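Chlamydomonas reinhardtii THB1 (Chlamydomonas reinhardtii, PDB 6CII) binds one heme per subunit in a group I truncated hemoglobin fold and probably binds oxygen, with cyanide held here in the distal pocket. Local coordinates at residues A74-L79 / Q83-H88; V24-E29 / D98-E103; Q53-T58 / G65-R70. One frame throughout, in Å; residues are numbered along the deposited sequence. Where two conformers were deposited one is given.

Contact 1 (A74-L79 / Q83-H88). With HEM (protoporphyrin IX containing Fe), chain B.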
loop_
_atom_site.group_PDB
_atom_site.type_symbol
_atom_site.label_atom_id
_atom_site.label_comp_id
_atom_site.label_asym_id
_atom_site.label_seq_id
_atom_site.Cartn_x
_atom_site.Cartn_y
_atom_site.Cartn_z
ATOM N N ALA A 74 -1.831 -8.711 -12.140
ATOM C CA ALA A 74 -2.298 -8.191 -13.413
ATOM C C ALA A 74 -2.152 -6.679 -13.460
ATOM O O ALA A 74 -1.769 -6.111 -14.492
ATOM C CB ALA A 74 -3.757 -8.594 -13.636
ATOM N N SER A 75 -2.430 -6.016 -12.327
ATOM C CA SER A 75 -2.394 -4.562 -12.275
ATOM C C SER A 75 -0.993 -4.003 -12.476
ATOM O O SER A 75 -0.856 -2.851 -12.902
ATOM C CB SER A 75 -2.942 -4.080 -10.931
ATOM O OG SER A 75 -4.284 -4.500 -10.743
ATOM N N HIS A 76 0.051 -4.748 -12.112
ATOM C CA HIS A 76 1.417 -4.237 -12.244
ATOM C C HIS A 76 2.205 -4.904 -13.369
ATOM O O HIS A 76 3.349 -4.511 -13.622
ATOM C CB HIS A 76 2.193 -4.400 -10.923
ATOM C CG HIS A 76 1.615 -3.626 -9.772
ATOM N ND1 HIS A 76 0.565 -4.094 -9.007
ATOM C CD2 HIS A 76 1.942 -2.414 -9.264
ATOM C CE1 HIS A 76 0.271 -3.200 -8.076
ATOM N NE2 HIS A 76 1.091 -2.173 -8.212
ATOM N N ARG A 77 1.636 -5.916 -14.030
ATOM C CA ARG A 77 2.389 -6.632 -15.061
ATOM C C ARG A 77 2.907 -5.686 -16.135
ATOM O O ARG A 77 4.072 -5.775 -16.537
ATOM C CB ARG A 77 1.523 -7.732 -15.675
ATOM C CG ARG A 77 2.324 -8.642 -16.654
ATOM C CD ARG A 77 1.503 -9.843 -17.136
ATOM N NE ARG A 77 0.261 -9.406 -17.768
ATOM C CZ ARG A 77 -0.960 -9.682 -17.313
ATOM N NH1 ARG A 77 -1.122 -10.431 -16.224
ATOM N NH2 ARG A 77 -2.021 -9.209 -17.959
ATOM N N ARG A 78 2.076 -4.750 -16.602
ATOM C CA ARG A 78 2.549 -3.862 -17.657
ATOM C C ARG A 78 3.667 -2.966 -17.151
ATOM O O ARG A 78 4.565 -2.601 -17.917
ATOM C CB ARG A 78 1.394 -3.028 -18.207
ATOM C CG ARG A 78 0.620 -2.254 -17.154
ATOM C CD ARG A 78 -0.713 -1.811 -17.709
ATOM N NE ARG A 78 -1.320 -0.798 -16.858
ATOM C CZ ARG A 78 -2.122 -1.059 -15.835
ATOM N NH1 ARG A 78 -2.425 -2.309 -15.532
ATOM N NH2 ARG A 78 -2.630 -0.067 -15.118
ATOM N N LEU A 79 3.629 -2.607 -15.871
ATOM C CA LEU A 79 4.655 -1.733 -15.327
ATOM C C LEU A 79 5.994 -2.442 -15.283
ATOM O O LEU A 79 7.042 -1.836 -15.553
ATOM C CB LEU A 79 4.256 -1.310 -13.919
ATOM C CG LEU A 79 3.034 -0.409 -13.819
ATOM C CD1 LEU A 79 2.490 -0.412 -12.376
ATOM C CD2 LEU A 79 3.469 0.978 -14.196
ATOM N N GLN A 83 7.782 -0.741 -18.201
ATOM C CA GLN A 83 8.264 0.491 -17.586
ATOM C C GLN A 83 9.400 0.291 -16.596
ATOM O O GLN A 83 9.740 1.226 -15.866
ATOM C CB GLN A 83 7.114 1.221 -16.895
ATOM C CG GLN A 83 6.125 1.725 -17.892
ATOM C CD GLN A 83 4.812 2.100 -17.250
ATOM O OE1 GLN A 83 3.843 1.362 -17.351
ATOM N NE2 GLN A 83 4.786 3.221 -16.569
ATOM N N GLY A 84 9.988 -0.896 -16.535
ATOM C CA GLY A 84 11.125 -1.045 -15.648
ATOM C C GLY A 84 10.810 -1.065 -14.172
ATOM O O GLY A 84 11.716 -0.847 -13.352
ATOM N N MET A 85 9.558 -1.349 -13.795
ATOM C CA MET A 85 9.246 -1.489 -12.369
ATOM C C MET A 85 9.976 -2.705 -11.806
ATOM O O MET A 85 9.953 -3.787 -12.409
ATOM C CB MET A 85 7.727 -1.630 -12.146
ATOM C CG MET A 85 7.356 -1.937 -10.661
ATOM S SD MET A 85 5.560 -2.173 -10.483
ATOM C CE MET A 85 5.548 -3.259 -9.093
ATOM N N ASN A 86 10.609 -2.551 -10.638
ATOM C CA ASN A 86 11.450 -3.635 -10.159
ATOM C C ASN A 86 11.375 -3.770 -8.648
ATOM O O ASN A 86 10.688 -3.017 -7.951
ATOM C CB ASN A 86 12.897 -3.463 -10.660
ATOM C CG ASN A 86 13.555 -2.207 -10.160
ATOM O OD1 ASN A 86 13.384 -1.815 -9.007
ATOM N ND2 ASN A 86 14.359 -1.568 -11.025
ATOM N N HIS A 87 12.100 -4.772 -8.146
ATOM C CA HIS A 87 12.057 -5.077 -6.723
ATOM C C HIS A 87 12.601 -3.940 -5.877
ATOM O O HIS A 87 12.173 -3.762 -4.728
ATOM C CB HIS A 87 12.828 -6.369 -6.467
ATOM C CG HIS A 87 12.003 -7.599 -6.653
ATOM N ND1 HIS A 87 11.470 -7.971 -7.871
ATOM C CD2 HIS A 87 11.602 -8.538 -5.764
ATOM C CE1 HIS A 87 10.794 -9.098 -7.728
ATOM N NE2 HIS A 87 10.852 -9.461 -6.457
ATOM N N HIS A 88 13.541 -3.164 -6.408
ATOM C CA HIS A 88 14.036 -2.033 -5.635
ATOM C C HIS A 88 12.942 -0.994 -5.449
ATOM O O HIS A 88 12.803 -0.427 -4.357
ATOM C CB HIS A 88 15.257 -1.406 -6.303
ATOM C CG HIS A 88 15.762 -0.173 -5.608
ATOM N ND1 HIS A 88 16.216 -0.185 -4.305
ATOM C CD2 HIS A 88 15.864 1.110 -6.031
ATOM C CE1 HIS A 88 16.589 1.035 -3.961
ATOM N NE2 HIS A 88 16.395 1.835 -4.993
HETATM C CHA HEM B . -1.694 0.298 -9.069
HETATM C CHB HEM B . -0.996 -1.867 -4.737
HETATM C CHC HEM B . 3.879 -1.505 -5.405
HETATM C CHD HEM B . 3.050 1.514 -9.234
HETATM C C1A HEM B . -1.878 -0.340 -7.865
HETATM C C2A HEM B . -3.170 -0.670 -7.311
HETATM C C3A HEM B . -2.975 -1.249 -6.128
HETATM C C4A HEM B . -1.570 -1.311 -5.855
HETATM C CMA HEM B . -4.026 -1.786 -5.131
HETATM C CAA HEM B . -4.501 -0.383 -8.044
HETATM C CBA HEM B . -4.768 -1.567 -8.985
HETATM C CGA HEM B . -6.145 -1.453 -9.571
HETATM O O1A HEM B . -7.092 -1.966 -8.930
HETATM O O2A HEM B . -6.288 -0.834 -10.656
HETATM C C1B HEM B . 0.379 -1.917 -4.568
HETATM C C2B HEM B . 1.021 -2.422 -3.388
HETATM C C3B HEM B . 2.344 -2.331 -3.540
HETATM C C4B HEM B . 2.622 -1.752 -4.844
HETATM C CMB HEM B . 0.265 -2.982 -2.166
HETATM C CAB HEM B . 3.340 -2.794 -2.461
HETATM C CBB HEM B . 4.567 -2.295 -2.359
HETATM C C1C HEM B . 4.036 -0.658 -6.490
HETATM C C2C HEM B . 5.302 -0.223 -7.051
HETATM C C3C HEM B . 5.056 0.588 -8.099
HETATM C C4C HEM B . 3.627 0.740 -8.238
HETATM C CMC HEM B . 6.666 -0.707 -6.500
HETATM C CAC HEM B . 6.048 1.334 -9.036
HETATM C CBC HEM B . 7.069 1.968 -8.482
HETATM C C1D HEM B . 1.676 1.444 -9.443
HETATM C C2D HEM B . 1.011 2.211 -10.454
HETATM C C3D HEM B . -0.302 1.894 -10.437
HETATM C C4D HEM B . -0.507 0.903 -9.417
HETATM C CMD HEM B . 1.719 3.235 -11.372
HETATM C CAD HEM B . -1.383 2.493 -11.355
HETATM C CBD HEM B . -1.291 1.842 -12.736
HETATM C CGD HEM B . -2.334 2.452 -13.650
HETATM O O1D HEM B . -1.970 2.865 -14.779
HETATM O O2D HEM B . -3.525 2.514 -13.248
HETATM N NA HEM B . -0.934 -0.759 -6.941
HETATM N NB HEM B . 1.392 -1.498 -5.442
HETATM N NC HEM B . 3.025 -0.075 -7.269
HETATM N ND HEM B . 0.714 0.650 -8.814
HETATM FE FE HEM B . 1.017 -0.421 -7.128
#
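H76 and M85 meet beside each other over the heme. H76 is the proximal ligand of the F helix, 72-82, and its NE2 binds the heme iron at 2.1 Å. Its ND1 is hydrogen-bonded to the backbone O of L72, which fixes the rotation of the ring. The methyl of M85 comes obliquely to this imidazole, with CE 3.7 Å from H76 CD2. M85 has CG anti to its own backbone N (chi1 174°), and its extended chain carries CE on to the heme, 3.7 Å from HEM C2C. R78 turns the edge of its guanidinium to a heme propionate. This side chain has a second conformer, so the detail is doubtful. L79 uses both methyls. CD1 lies 3.6 Å from HEM C1D, while CD2 meets the amide of Q83 at OE1. L79 CB rests on M85 SD at 3.8 Å. The carbonyl of L79 is gripped twice, from opposite faces of its plane. Q83 N reaches L79 O at 3.0 Å with a bent N-H angle of 138°. G84 has positive phi and turns the chain off the helix. M85 N then reaches back to L79 O, six residues earlier, at 3.1 Å and nearly straight (167°). F40 and helix 108-126 add cover to M85. Backbone bonds thus set the turn after the helix, and L79 and M85 put apolar atoms beside the iron-bound imidazole and against the porphyrin.

Contact 2 (V24-E29 / D98-E103); sequences VDVFYE and DSTLQE. With CYN (cyanide ion), chain C.
Two helices of the two-on-two globin fold cross here, and V26 and F27 of helix 16-33 meet T100 of helix 87-103. In globin terms these are the B and G helices. The short axes come within 9.3 Å, and their directions differ by 130°. The CA atoms of F27 and T100 are 6.1 Å apart, a close approach that the small threonine allows. The side chains of V26 and T100 lie alongside each other, running opposite ways. The first torsion of T100 (chi1 -66°) puts OG1 beside the backbone N and leaves the methyl anti to that N, so CG2 reaches V26 CB at 3.8 Å. Its hydroxyl touches the same valine, with OG1 3.7 Å from V26 CG1. That hydroxyl is not left to apolar neighbours, because it is hydrogen-bonded to the backbone O of H96. E103 only brushes V26 with its carboxylate. F27 shows T100 little more than its backbone N and its CB. The ring of F27 lies instead against Y28, with CD2 3.8 Å above the centre of the Y28 ring. Y28 leaves the helix away from 98-103, and its OH lies in the distal pocket. This OH donates to the cyanide nitrogen, CYN N, at 2.6 Å, and CYN N lies at the ring edge, in its plane. Q49 NE2 and, probably, Q53 NE2 also bond to this OH. Helix 46-60 packs on V24 and Y28. Beyond the crossing, F27 also meets V93, H96 and L97, while L101 packs on helix 108-126.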
loop_
_atom_site.group_PDB
_atom_site.type_symbol
_atom_site.label_atom_id
_atom_site.label_comp_id
_atom_site.label_asym_id
_atom_site.label_seq_id
_atom_site.Cartn_x
_atom_site.Cartn_y
_atom_site.Cartn_z
ATOM N N VAL A 24 -2.642 6.333 3.607
ATOM C CA VAL A 24 -2.552 6.321 2.148
ATOM C C VAL A 24 -2.340 7.736 1.608
ATOM O O VAL A 24 -1.585 7.941 0.652
ATOM C CB VAL A 24 -3.797 5.648 1.538
ATOM C CG1 VAL A 24 -3.822 5.876 0.029
ATOM C CG2 VAL A 24 -3.757 4.152 1.817
ATOM N N ASP A 25 -2.991 8.736 2.212
ATOM C CA ASP A 25 -2.810 10.100 1.739
ATOM C C ASP A 25 -1.351 10.544 1.894
ATOM O O ASP A 25 -0.758 11.097 0.956
ATOM C CB ASP A 25 -3.775 11.012 2.496
ATOM C CG ASP A 25 -3.940 12.357 1.855
ATOM O OD1 ASP A 25 -3.932 12.450 0.612
ATOM O OD2 ASP A 25 -4.097 13.337 2.605
ATOM N N VAL A 26 -0.758 10.295 3.069
ATOM C CA VAL A 26 0.632 10.698 3.330
ATOM C C VAL A 26 1.584 9.919 2.434
ATOM O O VAL A 26 2.521 10.468 1.850
ATOM C CB VAL A 26 0.995 10.479 4.816
ATOM C CG1 VAL A 26 2.527 10.688 5.018
ATOM C CG2 VAL A 26 0.193 11.409 5.714
ATOM N N PHE A 27 1.362 8.608 2.360
ATOM C CA PHE A 27 2.120 7.700 1.508
ATOM C C PHE A 27 2.233 8.228 0.083
ATOM O O PHE A 27 3.339 8.343 -0.457
ATOM C CB PHE A 27 1.394 6.356 1.614
ATOM C CG PHE A 27 1.814 5.288 0.669
ATOM C CD1 PHE A 27 2.988 4.569 0.865
ATOM C CD2 PHE A 27 0.931 4.884 -0.319
ATOM C CE1 PHE A 27 3.310 3.503 0.060
ATOM C CE2 PHE A 27 1.244 3.827 -1.163
ATOM C CZ PHE A 27 2.440 3.116 -0.972
ATOM N N TYR A 28 1.110 8.673 -0.507
ATOM C CA TYR A 28 1.203 9.160 -1.871
ATOM C C TYR A 28 1.765 10.577 -1.959
ATOM O O TYR A 28 2.286 10.942 -3.010
ATOM C CB TYR A 28 -0.159 9.082 -2.578
ATOM C CG TYR A 28 -0.394 7.661 -3.078
ATOM C CD1 TYR A 28 0.519 7.051 -3.940
ATOM C CD2 TYR A 28 -1.481 6.944 -2.665
ATOM C CE1 TYR A 28 0.336 5.753 -4.370
ATOM C CE2 TYR A 28 -1.686 5.647 -3.106
ATOM C CZ TYR A 28 -0.775 5.070 -3.948
ATOM O OH TYR A 28 -0.999 3.790 -4.320
ATOM N N GLU A 29 1.641 11.411 -0.913
ATOM C CA GLU A 29 2.363 12.686 -0.954
ATOM C C GLU A 29 3.872 12.466 -0.970
ATOM O O GLU A 29 4.594 13.172 -1.691
ATOM C CB GLU A 29 1.951 13.597 0.214
ATOM C CG GLU A 29 0.481 14.084 0.105
ATOM C CD GLU A 29 0.146 14.918 -1.162
ATOM O OE1 GLU A 29 1.043 15.293 -1.922
ATOM O OE2 GLU A 29 -1.046 15.184 -1.408
ATOM N N ASP A 98 6.227 2.285 5.680
ATOM C CA ASP A 98 6.683 2.065 7.048
ATOM C C ASP A 98 6.918 3.396 7.741
ATOM O O ASP A 98 6.443 3.613 8.858
ATOM C CB ASP A 98 7.951 1.221 7.062
ATOM C CG ASP A 98 8.465 1.007 8.482
ATOM O OD1 ASP A 98 7.989 0.088 9.154
ATOM O OD2 ASP A 98 9.318 1.784 8.937
ATOM N N SER A 99 7.615 4.318 7.064
ATOM C CA SER A 99 7.865 5.648 7.626
ATOM C C SER A 99 6.572 6.407 7.879
ATOM O O SER A 99 6.460 7.146 8.864
ATOM C CB SER A 99 8.763 6.446 6.679
ATOM O OG SER A 99 10.088 5.924 6.700
ATOM N N THR A 100 5.588 6.259 6.979
ATOM C CA THR A 100 4.288 6.892 7.184
ATOM C C THR A 100 3.614 6.370 8.440
ATOM O O THR A 100 3.070 7.146 9.242
ATOM C CB THR A 100 3.394 6.631 5.975
ATOM O OG1 THR A 100 3.939 7.286 4.822
ATOM C CG2 THR A 100 1.964 7.088 6.251
ATOM N N LEU A 101 3.588 5.041 8.599
ATOM C CA LEU A 101 2.923 4.471 9.765
ATOM C C LEU A 101 3.629 4.895 11.043
ATOM O O LEU A 101 2.981 5.170 12.061
ATOM C CB LEU A 101 2.891 2.956 9.634
ATOM C CG LEU A 101 2.007 2.427 8.510
ATOM C CD1 LEU A 101 2.120 0.887 8.478
ATOM C CD2 LEU A 101 0.563 2.879 8.655
ATOM N N GLN A 102 4.958 5.002 10.984
ATOM C CA GLN A 102 5.727 5.451 12.136
ATOM C C GLN A 102 5.361 6.880 12.502
ATOM O O GLN A 102 5.104 7.194 13.669
ATOM C CB GLN A 102 7.223 5.338 11.823
ATOM C CG GLN A 102 8.121 5.871 12.926
ATOM C CD GLN A 102 8.036 5.067 14.215
ATOM O OE1 GLN A 102 7.680 3.884 14.210
ATOM N NE2 GLN A 102 8.363 5.711 15.332
ATOM N N GLU A 103 5.306 7.756 11.501
ATOM C CA GLU A 103 4.999 9.159 11.762
ATOM C C GLU A 103 3.607 9.327 12.334
ATOM O O GLU A 103 3.378 10.210 13.177
ATOM C CB GLU A 103 5.114 9.976 10.480
ATOM C CG GLU A 103 5.262 11.444 10.778
ATOM C CD GLU A 103 5.123 12.276 9.543
ATOM O OE1 GLU A 103 4.608 11.731 8.553
ATOM O OE2 GLU A 103 5.534 13.453 9.566
HETATM C C CYN C . 1.053 1.253 -5.982
HETATM N N CYN C . 0.779 2.204 -5.416
#

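Contact 3 (Q53-T58 / G65-R70); sequences QVAFMT and GAYEGR. With HEM (protoporphyrin IX containing Fe), chain B.
The ring of Y67 lies between the edge of F56 and a backbone nitrogen. F56 stands edge-to-face on it, with the planes at 80° and the centroids 5.4 Å apart. The touching atom is F56 CD1, 3.8 Å from Y67 CZ and offset toward the rim. On the opposite face, G69 N sits 3.4 Å above the plane, over the ring centre. A side chain on G69 would run into Y67 OH. Y67 reaches the helix because its CG is anti to its backbone N (chi1 -173°), which sends the ring inward from the loop. Its CE2 then comes 3.6 Å from F56 CA, and A55 lies nearby. The helix is the distal E helix of the globin fold, 46-60, and 65-70 belongs to the loop that leads from it to the proximal helix 72-82. Heme methyls line the inner side of the pair. F56 CE2 is 3.5 Å from HEM CMB, and Y67 OH is 3.8 Å from HEM CMA. With a serine in place of Y67, the F56 edge would probably lose the face it rests on, and a gap is likely to open beside HEM CMA. Q53 bends at chi2 (64°) and brings its amide over the porphyrin rim, with NE2 3.4 Å from HEM CHB. At the other end of the loop, R70 passes close to a heme propionate, its backbone N 3.6 Å from HEM O1A. K52, just before Q53, is hydrogen-bonded to the heme through NZ.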
loop_
_atom_site.group_PDB
_atom_site.type_symbol
_atom_site.label_atom_id
_atom_site.label_comp_id
_atom_site.label_asym_id
_atom_site.label_seq_id
_atom_site.Cartn_x
_atom_site.Cartn_y
_atom_site.Cartn_z
ATOM N N GLN A 53 -5.993 2.202 -3.336
ATOM C CA GLN A 53 -5.042 1.719 -2.343
ATOM C C GLN A 53 -5.707 1.557 -0.985
ATOM O O GLN A 53 -5.423 0.593 -0.270
ATOM C CB GLN A 53 -3.833 2.675 -2.267
ATOM C CG GLN A 53 -2.676 2.125 -1.416
ATOM C CD GLN A 53 -2.074 0.855 -2.010
ATOM O OE1 GLN A 53 -2.405 -0.273 -1.635
ATOM N NE2 GLN A 53 -1.164 1.044 -2.933
ATOM N N VAL A 54 -6.588 2.486 -0.609
ATOM C CA VAL A 54 -7.331 2.309 0.630
ATOM C C VAL A 54 -8.093 0.988 0.592
ATOM O O VAL A 54 -8.067 0.221 1.560
ATOM C CB VAL A 54 -8.273 3.496 0.893
ATOM C CG1 VAL A 54 -9.180 3.175 2.089
ATOM C CG2 VAL A 54 -7.456 4.751 1.179
ATOM N N ALA A 55 -8.754 0.690 -0.540
ATOM C CA ALA A 55 -9.557 -0.533 -0.613
ATOM C C ALA A 55 -8.686 -1.769 -0.469
ATOM O O ALA A 55 -9.045 -2.724 0.246
ATOM C CB ALA A 55 -10.351 -0.569 -1.933
ATOM N N PHE A 56 -7.510 -1.751 -1.100
ATOM C CA PHE A 56 -6.622 -2.902 -1.020
ATOM C C PHE A 56 -6.087 -3.078 0.385
ATOM O O PHE A 56 -6.111 -4.182 0.940
ATOM C CB PHE A 56 -5.453 -2.777 -1.991
ATOM C CG PHE A 56 -4.511 -3.938 -1.886
ATOM C CD1 PHE A 56 -4.862 -5.167 -2.408
ATOM C CD2 PHE A 56 -3.304 -3.821 -1.205
ATOM C CE1 PHE A 56 -4.008 -6.274 -2.273
ATOM C CE2 PHE A 56 -2.459 -4.924 -1.068
ATOM C CZ PHE A 56 -2.819 -6.133 -1.604
ATOM N N MET A 57 -5.573 -1.998 0.978
ATOM C CA MET A 57 -5.005 -2.092 2.315
ATOM C C MET A 57 -6.063 -2.499 3.329
ATOM O O MET A 57 -5.797 -3.295 4.239
ATOM C CB MET A 57 -4.381 -0.755 2.713
ATOM C CG MET A 57 -3.221 -0.359 1.843
ATOM S SD MET A 57 -1.800 -1.373 2.233
ATOM C CE MET A 57 -0.566 -0.711 1.113
ATOM N N THR A 58 -7.267 -1.953 3.184
ATOM C CA THR A 58 -8.362 -2.326 4.077
ATOM C C THR A 58 -8.604 -3.833 4.033
ATOM O O THR A 58 -8.750 -4.485 5.079
ATOM C CB THR A 58 -9.611 -1.560 3.654
ATOM O OG1 THR A 58 -9.402 -0.150 3.829
ATOM C CG2 THR A 58 -10.802 -1.991 4.485
ATOM N N GLY A 65 -14.441 -7.892 3.626
ATOM C CA GLY A 65 -14.656 -9.306 3.419
ATOM C C GLY A 65 -13.893 -9.901 2.259
ATOM O O GLY A 65 -13.229 -10.929 2.414
ATOM N N ALA A 66 -13.973 -9.270 1.092
ATOM C CA ALA A 66 -13.401 -9.863 -0.106
ATOM C C ALA A 66 -13.046 -8.764 -1.091
ATOM O O ALA A 66 -13.895 -7.946 -1.455
ATOM C CB ALA A 66 -14.373 -10.860 -0.741
ATOM N N TYR A 67 -11.792 -8.769 -1.529
ATOM C CA TYR A 67 -11.282 -7.696 -2.362
ATOM C C TYR A 67 -12.019 -7.659 -3.697
ATOM O O TYR A 67 -12.220 -8.695 -4.340
ATOM C CB TYR A 67 -9.785 -7.890 -2.572
ATOM C CG TYR A 67 -9.138 -6.756 -3.285
ATOM C CD1 TYR A 67 -8.322 -6.979 -4.383
ATOM C CD2 TYR A 67 -9.358 -5.459 -2.880
ATOM C CE1 TYR A 67 -7.737 -5.938 -5.043
ATOM C CE2 TYR A 67 -8.775 -4.419 -3.524
ATOM C CZ TYR A 67 -7.966 -4.662 -4.606
ATOM O OH TYR A 67 -7.390 -3.607 -5.255
ATOM N N GLU A 68 -12.444 -6.463 -4.103
ATOM C CA GLU A 68 -13.168 -6.287 -5.355
ATOM C C GLU A 68 -12.363 -5.550 -6.413
ATOM O O GLU A 68 -12.887 -5.271 -7.499
ATOM C CB GLU A 68 -14.495 -5.563 -5.092
ATOM C CG GLU A 68 -15.607 -6.525 -4.701
ATOM C CD GLU A 68 -16.646 -5.902 -3.794
ATOM O OE1 GLU A 68 -16.880 -4.678 -3.897
ATOM O OE2 GLU A 68 -17.222 -6.646 -2.970
ATOM N N GLY A 69 -11.108 -5.232 -6.137
ATOM C CA GLY A 69 -10.261 -4.614 -7.127
ATOM C C GLY A 69 -9.634 -5.640 -8.058
ATOM O O GLY A 69 -9.873 -6.844 -7.983
ATOM N N ARG A 70 -8.795 -5.135 -8.945
ATOM C CA ARG A 70 -8.098 -5.976 -9.904
ATOM C C ARG A 70 -6.947 -6.715 -9.226
ATOM O O ARG A 70 -6.295 -6.181 -8.323
ATOM C CB ARG A 70 -7.596 -5.092 -11.041
ATOM C CG ARG A 70 -6.805 -5.767 -12.116
ATOM C CD ARG A 70 -6.553 -4.742 -13.192
ATOM N NE ARG A 70 -5.784 -5.279 -14.297
ATOM C CZ ARG A 70 -5.102 -4.520 -15.138
ATOM N NH1 ARG A 70 -5.101 -3.197 -14.989
ATOM N NH2 ARG A 70 -4.433 -5.076 -16.127
HETATM C CHA HEM B . -1.694 0.298 -9.069
HETATM C CHB HEM B . -0.996 -1.867 -4.737
HETATM C CHC HEM B . 3.879 -1.505 -5.405
HETATM C CHD HEM B . 3.050 1.514 -9.234
HETATM C C1A HEM B . -1.878 -0.340 -7.865
HETATM C C2A HEM B . -3.170 -0.670 -7.311
HETATM C C3A HEM B . -2.975 -1.249 -6.128
HETATM C C4A HEM B . -1.570 -1.311 -5.855
HETATM C CMA HEM B . -4.026 -1.786 -5.131
HETATM C CAA HEM B . -4.501 -0.383 -8.044
HETATM C CBA HEM B . -4.768 -1.567 -8.985
HETATM C CGA HEM B . -6.145 -1.453 -9.571
HETATM O O1A HEM B . -7.092 -1.966 -8.930
HETATM O O2A HEM B . -6.288 -0.834 -10.656
HETATM C C1B HEM B . 0.379 -1.917 -4.568
HETATM C C2B HEM B . 1.021 -2.422 -3.388
HETATM C C3B HEM B . 2.344 -2.331 -3.540
HETATM C C4B HEM B . 2.622 -1.752 -4.844
HETATM C CMB HEM B . 0.265 -2.982 -2.166
HETATM C CAB HEM B . 3.340 -2.794 -2.461
HETATM C CBB HEM B . 4.567 -2.295 -2.359
HETATM C C1C HEM B . 4.036 -0.658 -6.490
HETATM C C2C HEM B . 5.302 -0.223 -7.051
HETATM C C3C HEM B . 5.056 0.588 -8.099
HETATM C C4C HEM B . 3.627 0.740 -8.238
HETATM C CMC HEM B . 6.666 -0.707 -6.500
HETATM C CAC HEM B . 6.048 1.334 -9.036
HETATM C CBC HEM B . 7.069 1.968 -8.482
HETATM C C1D HEM B . 1.676 1.444 -9.443
HETATM C C2D HEM B . 1.011 2.211 -10.454
HETATM C C3D HEM B . -0.302 1.894 -10.437
HETATM C C4D HEM B . -0.507 0.903 -9.417
HETATM C CMD HEM B . 1.719 3.235 -11.372
HETATM C CAD HEM B . -1.383 2.493 -11.355
HETATM C CBD HEM B . -1.291 1.842 -12.736
HETATM C CGD HEM B . -2.334 2.452 -13.650
HETATM O O1D HEM B . -1.970 2.865 -14.779
HETATM O O2D HEM B . -3.525 2.514 -13.248
HETATM N NA HEM B . -0.934 -0.759 -6.941
HETATM N NB HEM B . 1.392 -1.498 -5.442
HETATM N NC HEM B . 3.025 -0.075 -7.269
HETATM N ND HEM B . 0.714 0.650 -8.814
HETATM FE FE HEM B . 1.017 -0.421 -7.128
#

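In the fold
From the N terminus, helix 16-33 supplies the first half of contact 2. That contact closes only when the chain reaches 98-103, so it encloses the other two. Inside this long loop, contact 3 closes first, folding the loop after helix 46-60 back on that helix. Contact 1 follows in series and packs helix 72-82 against the turn that leads into helix 87-103. The second segments of contacts 1 and 2 lie at the start and the end of helix 87-103, with contact centres 21 Å apart. Contacts 1 and 3 both touch the heme and meet where R70 and S75 pack. Contacts 2 and 3 join in the distal pocket, and V24 also packs on V54.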